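Local coordinates for FBP protein (Leishmania major, PDB 5OEZ), which probably catalyses the magnesium-dependent hydrolysis of fructose 1,6-bisphosphate to fructose 6-phosphate and phosphate, working as a homotetramer subject to allosteric inhibition, at residues T11-I16 with L31-Q36; F116-D121 with L282-P287; A155-L160 with Q309-L314; K161-V166 with N303-E308. One frame throughout, in Å; residues are numbered along the deposited sequence.

Contact 1: residues T11-I16 with L31-Q36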
# COMPACT_ATOMS: atom_id res chain seq x y z
N THR C 11 -16.99 2.20 8.79
CA THR C 11 -15.81 2.92 9.25
C THR C 11 -15.98 3.47 10.68
O THR C 11 -17.09 3.59 11.20
CB THR C 11 -15.42 4.09 8.33
OG1 THR C 11 -16.40 5.14 8.44
CG2 THR C 11 -15.28 3.62 6.88
N LEU C 12 -14.85 3.78 11.30
CA LEU C 12 -14.81 4.37 12.64
C LEU C 12 -15.58 5.69 12.68
O LEU C 12 -16.41 5.90 13.55
CB LEU C 12 -13.37 4.59 13.08
CG LEU C 12 -13.13 5.28 14.43
CD1 LEU C 12 -14.02 4.73 15.54
CD2 LEU C 12 -11.67 5.14 14.84
N THR C 13 -15.34 6.54 11.69
CA THR C 13 -16.08 7.78 11.53
C THR C 13 -17.59 7.56 11.48
O THR C 13 -18.34 8.32 12.10
CB THR C 13 -15.57 8.53 10.28
OG1 THR C 13 -14.23 8.95 10.51
CG2 THR C 13 -16.42 9.74 9.95
N GLN C 14 -18.04 6.58 10.70
CA GLN C 14 -19.47 6.27 10.61
C GLN C 14 -20.01 5.82 11.96
O GLN C 14 -21.07 6.24 12.37
CB GLN C 14 -19.74 5.14 9.61
CG GLN C 14 -19.90 5.55 8.16
CD GLN C 14 -20.07 4.33 7.27
OE1 GLN C 14 -19.35 3.33 7.40
NE2 GLN C 14 -21.00 4.41 6.34
N TYR C 15 -19.27 4.94 12.62
CA TYR C 15 -19.65 4.42 13.93
C TYR C 15 -19.83 5.57 14.95
O TYR C 15 -20.82 5.60 15.67
CB TYR C 15 -18.60 3.40 14.40
CG TYR C 15 -18.79 2.86 15.81
CD1 TYR C 15 -18.20 3.49 16.92
CD2 TYR C 15 -19.55 1.72 16.03
CE1 TYR C 15 -18.39 3.00 18.20
CE2 TYR C 15 -19.74 1.22 17.31
CZ TYR C 15 -19.17 1.87 18.39
OH TYR C 15 -19.37 1.37 19.64
N ILE C 16 -18.89 6.50 14.98
CA ILE C 16 -18.93 7.66 15.88
C ILE C 16 -20.15 8.54 15.60
O ILE C 16 -20.85 8.95 16.54
CB ILE C 16 -17.66 8.52 15.77
CG1 ILE C 16 -16.41 7.75 16.21
CG2 ILE C 16 -17.77 9.81 16.57
CD1 ILE C 16 -16.32 7.45 17.68
N LEU C 31 -12.63 15.50 16.63
CA LEU C 31 -11.55 14.99 17.46
C LEU C 31 -11.07 13.61 16.98
O LEU C 31 -9.88 13.37 16.83
CB LEU C 31 -11.98 14.90 18.92
CG LEU C 31 -10.92 14.44 19.93
CD1 LEU C 31 -9.95 15.58 20.18
CD2 LEU C 31 -11.57 14.03 21.24
N MET C 32 -12.00 12.69 16.77
CA MET C 32 -11.65 11.35 16.34
C MET C 32 -11.07 11.31 14.93
O MET C 32 -10.26 10.44 14.65
CB MET C 32 -12.82 10.38 16.49
CG MET C 32 -13.20 10.10 17.95
SD MET C 32 -11.80 9.64 19.01
CE MET C 32 -11.00 8.32 18.07
N MET C 33 -11.47 12.24 14.06
CA MET C 33 -10.80 12.38 12.76
C MET C 33 -9.35 12.72 12.93
O MET C 33 -8.48 12.15 12.25
CB MET C 33 -11.39 13.51 11.92
CG MET C 33 -12.09 13.09 10.65
SD MET C 33 -13.87 13.20 10.81
CE MET C 33 -14.34 14.89 11.13
N ALA C 34 -9.09 13.70 13.80
CA ALA C 34 -7.73 14.14 14.05
C ALA C 34 -6.85 12.99 14.61
O ALA C 34 -5.69 12.83 14.21
CB ALA C 34 -7.73 15.34 14.97
N ILE C 35 -7.42 12.19 15.51
CA ILE C 35 -6.71 11.05 16.10
C ILE C 35 -6.43 9.96 15.06
O ILE C 35 -5.33 9.38 15.04
CB ILE C 35 -7.47 10.48 17.32
CG1 ILE C 35 -7.39 11.49 18.48
CG2 ILE C 35 -6.88 9.15 17.78
CD1 ILE C 35 -8.19 11.13 19.71
N GLN C 36 -7.42 9.65 14.24
CA GLN C 36 -7.23 8.67 13.17
C GLN C 36 -6.11 9.10 12.23
O GLN C 36 -5.27 8.28 11.87
CB GLN C 36 -8.49 8.50 12.35
CG GLN C 36 -9.57 7.72 13.05
CD GLN C 36 -10.81 7.65 12.18
OE1 GLN C 36 -10.86 6.85 11.24
NE2 GLN C 36 -11.81 8.48 12.48

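Contact 2: residues F116-D121 with L282-P287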
# COMPACT_ATOMS: atom_id res chain seq x y z
N PHE C 116 -5.17 14.08 26.92
CA PHE C 116 -3.88 13.72 27.45
C PHE C 116 -3.49 12.46 26.73
O PHE C 116 -4.26 11.50 26.74
CB PHE C 116 -3.98 13.52 28.96
CG PHE C 116 -4.34 14.77 29.67
CD1 PHE C 116 -3.36 15.68 29.99
CD2 PHE C 116 -5.66 15.08 29.94
CE1 PHE C 116 -3.68 16.88 30.62
CE2 PHE C 116 -6.00 16.27 30.56
CZ PHE C 116 -5.00 17.17 30.90
N PHE C 117 -2.32 12.47 26.11
CA PHE C 117 -1.93 11.35 25.28
C PHE C 117 -0.48 10.97 25.43
O PHE C 117 0.36 11.80 25.75
CB PHE C 117 -2.28 11.66 23.80
CG PHE C 117 -1.51 12.81 23.22
CD1 PHE C 117 -1.95 14.12 23.38
CD2 PHE C 117 -0.34 12.59 22.52
CE1 PHE C 117 -1.23 15.18 22.85
CE2 PHE C 117 0.40 13.65 22.01
CZ PHE C 117 -0.04 14.95 22.18
N ASP C 118 -0.21 9.68 25.27
CA ASP C 118 1.13 9.16 25.10
C ASP C 118 1.27 8.87 23.59
O ASP C 118 0.72 7.89 23.10
CB ASP C 118 1.31 7.91 25.96
CG ASP C 118 2.72 7.32 25.88
OD1 ASP C 118 3.62 7.92 25.25
OD2 ASP C 118 2.94 6.25 26.49
N PRO C 119 2.02 9.71 22.85
CA PRO C 119 2.04 9.54 21.39
C PRO C 119 2.69 8.24 20.91
O PRO C 119 2.28 7.70 19.88
CB PRO C 119 2.83 10.75 20.89
CG PRO C 119 3.69 11.14 22.04
CD PRO C 119 2.92 10.79 23.28
N LEU C 120 3.67 7.74 21.64
CA LEU C 120 4.35 6.51 21.28
C LEU C 120 4.97 5.80 22.50
O LEU C 120 6.09 6.09 22.89
CB LEU C 120 5.40 6.79 20.18
CG LEU C 120 5.89 5.57 19.40
CD1 LEU C 120 4.76 4.91 18.62
CD2 LEU C 120 6.99 6.02 18.47
N ASP C 121 4.22 4.87 23.09
CA ASP C 121 4.70 3.98 24.13
C ASP C 121 5.58 2.86 23.55
O ASP C 121 5.23 2.24 22.54
CB ASP C 121 3.51 3.36 24.91
CG ASP C 121 3.83 2.00 25.53
OD1 ASP C 121 4.52 1.95 26.57
OD2 ASP C 121 3.38 0.96 24.98
N LEU C 282 -2.47 10.11 34.24
CA LEU C 282 -3.25 10.80 33.22
C LEU C 282 -3.05 10.28 31.80
O LEU C 282 -4.01 10.15 31.04
CB LEU C 282 -2.90 12.29 33.19
CG LEU C 282 -3.67 13.20 34.15
CD1 LEU C 282 -3.28 14.65 33.89
CD2 LEU C 282 -5.18 13.05 34.02
N TYR C 283 -1.80 10.02 31.46
CA TYR C 283 -1.43 9.72 30.09
C TYR C 283 -1.61 8.24 29.70
O TYR C 283 -1.82 7.96 28.52
CB TYR C 283 0.01 10.15 29.84
CG TYR C 283 0.29 11.59 30.18
CD1 TYR C 283 -0.03 12.62 29.29
CD2 TYR C 283 0.90 11.93 31.37
CE1 TYR C 283 0.24 13.95 29.61
CE2 TYR C 283 1.17 13.25 31.69
CZ TYR C 283 0.84 14.25 30.80
OH TYR C 283 1.12 15.54 31.13
N GLU C 284 -1.50 7.33 30.67
CA GLU C 284 -1.45 5.88 30.43
C GLU C 284 -2.42 5.09 31.30
O GLU C 284 -3.29 4.39 30.79
CB GLU C 284 -0.03 5.33 30.66
CG GLU C 284 1.04 5.97 29.79
CD GLU C 284 2.47 5.69 30.26
OE1 GLU C 284 2.71 5.45 31.47
OE2 GLU C 284 3.38 5.72 29.40
N ALA C 285 -2.25 5.16 32.63
CA ALA C 285 -3.01 4.26 33.52
C ALA C 285 -4.53 4.52 33.53
O ALA C 285 -5.31 3.58 33.42
CB ALA C 285 -2.44 4.32 34.93
N ALA C 286 -4.95 5.77 33.66
CA ALA C 286 -6.41 6.08 33.68
C ALA C 286 -7.14 5.78 32.35
O ALA C 286 -8.18 5.15 32.36
CB ALA C 286 -6.65 7.52 34.13
N PRO C 287 -6.58 6.21 31.20
CA PRO C 287 -7.19 5.75 29.92
C PRO C 287 -7.30 4.21 29.76
O PRO C 287 -8.36 3.71 29.43
CB PRO C 287 -6.23 6.31 28.87
CG PRO C 287 -5.62 7.50 29.53
CD PRO C 287 -5.46 7.12 30.96

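Contact 3: residues A155-L160 with Q309-L314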
# COMPACT_ATOMS: atom_id res chain seq x y z
N ALA C 155 -5.30 24.28 37.53
CA ALA C 155 -6.38 24.24 38.50
C ALA C 155 -7.50 23.29 38.09
O ALA C 155 -8.01 22.55 38.92
CB ALA C 155 -6.94 25.64 38.74
N VAL C 156 -7.85 23.27 36.80
CA VAL C 156 -8.94 22.42 36.31
C VAL C 156 -8.65 20.93 36.50
O VAL C 156 -9.51 20.21 37.01
CB VAL C 156 -9.30 22.72 34.84
CG1 VAL C 156 -10.21 21.65 34.24
CG2 VAL C 156 -9.98 24.08 34.75
N ILE C 157 -7.47 20.48 36.10
CA ILE C 157 -7.14 19.05 36.22
C ILE C 157 -7.13 18.53 37.66
O ILE C 157 -7.51 17.37 37.89
CB ILE C 157 -5.83 18.77 35.44
CG1 ILE C 157 -6.12 18.64 33.97
CG2 ILE C 157 -5.08 17.58 35.97
CD1 ILE C 157 -6.94 17.43 33.61
N ARG C 158 -6.75 19.38 38.62
CA ARG C 158 -6.87 19.05 40.05
C ARG C 158 -8.31 18.78 40.53
O ARG C 158 -8.51 18.11 41.54
CB ARG C 158 -6.24 20.14 40.92
CG ARG C 158 -4.71 20.02 41.02
CD ARG C 158 -4.13 21.43 41.15
NE ARG C 158 -2.68 21.64 41.08
CZ ARG C 158 -2.08 22.82 40.87
NH1 ARG C 158 -2.77 23.96 40.73
NH2 ARG C 158 -0.75 22.88 40.81
N MET C 159 -9.31 19.31 39.83
CA MET C 159 -10.72 19.04 40.14
C MET C 159 -11.27 17.75 39.52
O MET C 159 -12.36 17.32 39.90
CB MET C 159 -11.59 20.23 39.70
CG MET C 159 -11.28 21.54 40.40
SD MET C 159 -12.58 22.79 40.19
CE MET C 159 -12.84 22.71 38.42
N LEU C 160 -10.53 17.12 38.60
CA LEU C 160 -11.04 15.96 37.85
C LEU C 160 -10.58 14.62 38.39
O LEU C 160 -9.60 14.54 39.14
CB LEU C 160 -10.63 16.09 36.38
CG LEU C 160 -11.19 17.32 35.65
CD1 LEU C 160 -10.56 17.45 34.27
CD2 LEU C 160 -12.71 17.28 35.55
N GLN C 309 -8.84 7.60 41.77
CA GLN C 309 -7.73 8.39 42.34
C GLN C 309 -7.84 9.86 41.96
O GLN C 309 -8.20 10.19 40.83
CB GLN C 309 -6.38 7.87 41.88
CG GLN C 309 -6.05 6.46 42.37
CD GLN C 309 -4.76 5.92 41.78
OE1 GLN C 309 -3.93 6.68 41.27
NE2 GLN C 309 -4.57 4.61 41.86
N SER C 310 -7.52 10.73 42.91
CA SER C 310 -7.47 12.17 42.66
C SER C 310 -6.21 12.53 41.87
O SER C 310 -5.14 11.95 42.09
CB SER C 310 -7.47 12.96 43.97
OG SER C 310 -8.67 12.78 44.67
N ILE C 311 -6.35 13.47 40.94
CA ILE C 311 -5.22 14.04 40.24
C ILE C 311 -4.73 15.25 41.04
O ILE C 311 -5.41 16.28 41.13
CB ILE C 311 -5.58 14.42 38.78
CG1 ILE C 311 -5.80 13.15 37.95
CG2 ILE C 311 -4.47 15.25 38.14
CD1 ILE C 311 -7.23 12.93 37.51
N THR C 312 -3.56 15.09 41.65
CA THR C 312 -2.87 16.16 42.37
C THR C 312 -1.80 16.80 41.46
O THR C 312 -1.44 17.95 41.66
CB THR C 312 -2.20 15.61 43.66
OG1 THR C 312 -1.09 14.78 43.32
CG2 THR C 312 -3.18 14.76 44.49
N ARG C 313 -1.30 16.03 40.48
CA ARG C 313 -0.10 16.37 39.72
C ARG C 313 -0.21 15.90 38.27
O ARG C 313 -0.67 14.82 38.02
CB ARG C 313 1.10 15.73 40.39
CG ARG C 313 1.80 16.62 41.37
CD ARG C 313 2.85 15.78 42.03
NE ARG C 313 2.22 14.66 42.70
CZ ARG C 313 2.69 13.41 42.77
NH1 ARG C 313 3.85 13.04 42.21
NH2 ARG C 313 1.97 12.52 43.41
N LEU C 314 0.19 16.73 37.32
CA LEU C 314 0.12 16.38 35.91
C LEU C 314 0.89 15.09 35.59
O LEU C 314 0.41 14.26 34.80
CB LEU C 314 0.60 17.57 35.10
CG LEU C 314 0.78 17.53 33.61
CD1 LEU C 314 -0.58 17.32 32.95
CD2 LEU C 314 1.48 18.79 33.09

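Contact 4: residues K161-V166 with N303-E308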
# COMPACT_ATOMS: atom_id res chain seq x y z
N LYS C 161 -11.31 13.57 38.03
CA LYS C 161 -10.92 12.18 38.28
C LYS C 161 -11.13 11.35 37.02
O LYS C 161 -11.82 11.79 36.10
CB LYS C 161 -11.74 11.55 39.41
CG LYS C 161 -11.46 12.10 40.81
CD LYS C 161 -12.13 11.21 41.87
CE LYS C 161 -11.72 11.55 43.32
NZ LYS C 161 -12.78 11.53 44.37
N GLY C 162 -10.55 10.16 37.01
CA GLY C 162 -10.77 9.21 35.93
C GLY C 162 -12.23 8.88 35.67
O GLY C 162 -12.61 8.60 34.54
N THR C 163 -13.05 8.93 36.72
CA THR C 163 -14.49 8.66 36.62
C THR C 163 -15.26 9.71 35.82
O THR C 163 -16.37 9.44 35.39
CB THR C 163 -15.14 8.49 38.02
OG1 THR C 163 -14.77 9.59 38.86
CG2 THR C 163 -14.68 7.19 38.68
N ASP C 164 -14.67 10.90 35.62
CA ASP C 164 -15.23 11.99 34.78
C ASP C 164 -14.80 11.91 33.30
O ASP C 164 -15.22 12.73 32.48
CB ASP C 164 -14.76 13.35 35.32
CG ASP C 164 -15.19 13.59 36.76
OD1 ASP C 164 -16.41 13.55 37.00
OD2 ASP C 164 -14.31 13.85 37.62
N MET C 165 -13.93 10.95 32.97
CA MET C 165 -13.38 10.82 31.63
C MET C 165 -14.50 10.42 30.67
O MET C 165 -15.21 9.46 30.91
CB MET C 165 -12.25 9.77 31.65
CG MET C 165 -11.22 9.85 30.53
SD MET C 165 -10.02 8.48 30.50
CE MET C 165 -9.78 8.17 32.24
N VAL C 166 -14.66 11.17 29.59
CA VAL C 166 -15.71 10.87 28.60
C VAL C 166 -15.29 9.88 27.50
O VAL C 166 -16.15 9.21 26.94
CB VAL C 166 -16.31 12.11 27.94
CG1 VAL C 166 -16.79 13.10 28.99
CG2 VAL C 166 -15.32 12.74 26.99
N ASN C 303 -4.46 1.42 46.03
CA ASN C 303 -5.59 1.57 46.94
C ASN C 303 -6.90 1.76 46.16
O ASN C 303 -7.50 2.83 46.17
CB ASN C 303 -5.31 2.77 47.84
CG ASN C 303 -6.39 3.02 48.88
OD1 ASN C 303 -7.28 2.19 49.09
ND2 ASN C 303 -6.32 4.17 49.53
N GLY C 304 -7.36 0.68 45.53
CA GLY C 304 -8.64 0.65 44.83
C GLY C 304 -8.51 1.02 43.37
O GLY C 304 -7.41 1.01 42.79
N ARG C 305 -9.65 1.38 42.80
CA ARG C 305 -9.77 1.68 41.39
C ARG C 305 -8.88 2.84 40.98
O ARG C 305 -8.88 3.88 41.63
CB ARG C 305 -11.23 2.03 41.04
CG ARG C 305 -12.20 0.87 41.13
CD ARG C 305 -13.64 1.35 41.04
NE ARG C 305 -13.95 1.87 39.71
CZ ARG C 305 -14.85 2.81 39.42
NH1 ARG C 305 -15.59 3.40 40.36
NH2 ARG C 305 -15.03 3.19 38.17
N ILE C 306 -8.13 2.65 39.90
CA ILE C 306 -7.35 3.71 39.27
C ILE C 306 -8.23 4.94 38.99
O ILE C 306 -7.81 6.08 39.24
CB ILE C 306 -6.73 3.25 37.93
CG1 ILE C 306 -5.69 2.13 38.13
CG2 ILE C 306 -6.06 4.40 37.17
CD1 ILE C 306 -4.46 2.51 38.92
N LEU C 307 -9.43 4.71 38.46
CA LEU C 307 -10.34 5.79 38.07
C LEU C 307 -10.84 6.64 39.23
O LEU C 307 -11.19 7.80 39.02
CB LEU C 307 -11.54 5.25 37.28
CG LEU C 307 -11.21 4.60 35.92
CD1 LEU C 307 -12.49 4.15 35.23
CD2 LEU C 307 -10.41 5.53 35.02
N GLU C 308 -10.82 6.09 40.43
CA GLU C 308 -11.20 6.85 41.65
C GLU C 308 -10.07 7.69 42.27
O GLU C 308 -10.33 8.43 43.21
CB GLU C 308 -11.78 5.92 42.73
CG GLU C 308 -13.18 5.39 42.43
CD GLU C 308 -13.69 4.39 43.47
OE1 GLU C 308 -12.98 4.12 44.46
OE2 GLU C 308 -14.81 3.86 43.29

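Contact 1: residues T11-I16 with L31-Q36
Gln36 reaches across to Thr13 and lays its side-chain amide against Leu12, so that one long residue supplies both the polar and part of the apolar contact between two helices running nearly antiparallel, at 161°. Its chain is extended beyond CG, which carries NE2 to Thr13 OG1 at 3.2 Å. The bond is close to straight (165°), and the hydroxyl oxygen lies nearly in the plane of the amide. Thr13 presents that oxygen by holding OG1 beside its backbone N, opposite the carbonyl carbon (chi1 -67°). A second, weak bond from NE2 to the Met32 carbonyl of its own helix helps to fix the rotation of the amide. Leu12 lies obliquely across the same group, its CD2 3.8 Å from Gln36 CD. One turn further along, Ile16 and Met32 meet at about a right angle, CD1 of Ile16 standing 4.1 Å from CG of Met32. Ile16 belongs to the AMP site observed in this protein, as do its neighbours Phe28 and Thr29, though no AMP is bound in this chain. Beneath both helices runs a sheet: Leu181 on strand 177-182 takes Leu12, Ile16 and Met32, while Phe199 on strand 198-203 takes Leu12 and Gln36.

Contact 2: residues F116-D121 with L282-P287
Asp118 and Glu284 face each other in the metal site of a class 1 fructose-1,6-bisphosphatase, where strand 116-118 leads into the Asp-Pro-Leu-Asp motif of this phosphatase superfamily and crosses helix 282-287 almost perpendicularly (98°). Both residues, with Asp121, bind the second manganese ion seen in another structure of this protein, and Asp118 binds the first as well, but here no metal is bound. Their oxygens nevertheless lie close, Asp118 OD2 being 3.0 Å from Glu284 OE2. These are two acceptors and like charges, their carboxylate planes turned 48° apart, and Glu97 brings further acidic oxygens to the same spot. Such crowding is consistent with a site built to close round metal ions. Asp118 sends its CG opposite the backbone N (chi1 -178°), and the chain of Glu284, extended beyond CG, stretches over to meet it.

Away from the acids the contact is mainly apolar. CD1 of Leu282 sits over one face of the Phe116 ring, 4.1 Å from its centroid, in a CH-pi contact. Tyr283 comes to the rim of the same ring instead, CE1 lying 4.0 Å from Phe116 CD1 near the plane of the phenylalanine. The tyrosine also runs beside the strand backbone, with CD1 3.7 Å from the Phe117 carbonyl oxygen, met obliquely. Strand 132-140 adds Trp139 beside Leu282. The helix makes a wider pi-type turn over residues 282-285, and the other carboxylate oxygen of Glu284, OE1, accepts a hydrogen bond from Arg280 N.

Contact 3: residues A155-L160 with Q309-L314
The carbonyl oxygen of Ile311 is approached by the backbone and side chain of Arg158 together. CA of Arg158 points its hydrogen at Ile311 O in a CA-H...O contact of 3.3 Å, fairly straight at 162°, and CG of the same residue lies 3.8 Å from that oxygen. Beyond CG the arginine bends at chi2 and passes along the next carbonyl, so that Thr312 O comes to the edge of its guanidinium group, near the plane. Arg158 NE stays 3.9 Å from Thr312 O, too far for a hydrogen bond. The roles reverse at the Ile311 side chain, which is directed at segment 155-160: CD1 of Ile311 rests 3.3 Å from Leu160 O. Ile311 CG2, set opposite the backbone N, turns toward Ile157; the two side chains cross obliquely and meet through their CG2 methyls. Their modelled separation is so short that its exact value is doubtful. Ile157 in turn packs on Leu114 and Phe116 of strand 113-121. The contact thus joins the loop before strand 317-323 to the last part of helix 150-158 and the residues that follow it. With no conventional hydrogen bond between the segments, cohesion probably rests on shape, helped by the single CA-H...O contact.

Contact 4: residues K161-V166 with N303-E308
Leu307 packs its side chain against the 3-10 turn 162-164, where a loop of the N-terminal family region meets one of the C-terminal region. Starting from the backbone, Leu307 CB lies 3.9 Å from Thr163 CG2. CG is held beside the backbone N, opposite the carbonyl carbon (chi1 -64°), and sends CD2 toward Gly162. That methyl, Leu307 CD2, settles against the glycine backbone, 3.8 Å from Gly162 CA and equally near its carbonyl oxygen; the absence of a side chain on Gly162 permits so close a fit. CD2 is also met by CE at the end of Met165, which bends at chi3 and crosses the leucine at about a right angle.

The backbone carbonyl of Leu307 faces the same turn. Leu307 O accepts a weak hydrogen bond from Thr163 N, 3.2 Å long and well bent at 127°. Thr163 CG2, turned opposite its own carbonyl carbon, also comes close to this oxygen. Lys161 runs alongside the next peptide, with CE 3.4 Å from Glu308 O. The turn is braced from within, since Lys161 N donates to the anti lone pair of Asp164 OD2. Farther out, Arg305 directs NH2 to Glu293 on helix 281-294 in a salt bridge and approaches Thr163 CG2 obliquely. In a second salt bridge Arg305 NH1 meets Glu308 OE2 at 3.1 Å on the anti side, tilted out of the carboxylate plane.

Overall arrangement
Contacts 2, 3 and 4 form one continuous body that joins the N-terminal and C-terminal family regions, with part of the metal site in contact 2. Contact 3 meets contact 2 where Leu314 CD1 lies 3.9 Å from Phe116 CE1, and contact 4 meets it through Leu307 CD2, 3.5 Å from Ala286 O. The segments of contacts 3 and 4 follow one another directly in the chain, 155-160 before 161-166 and 303-308 before 309-314, and touch, Ile311 CD1 standing 3.8 Å from Lys161 CA. Contact 1 is separate: its centre lies about 19 Å from that of contact 2, and it holds part of the AMP site. Met165 of contact 4 has its side chain about 9 Å from that of Tyr113, another AMP-binding residue.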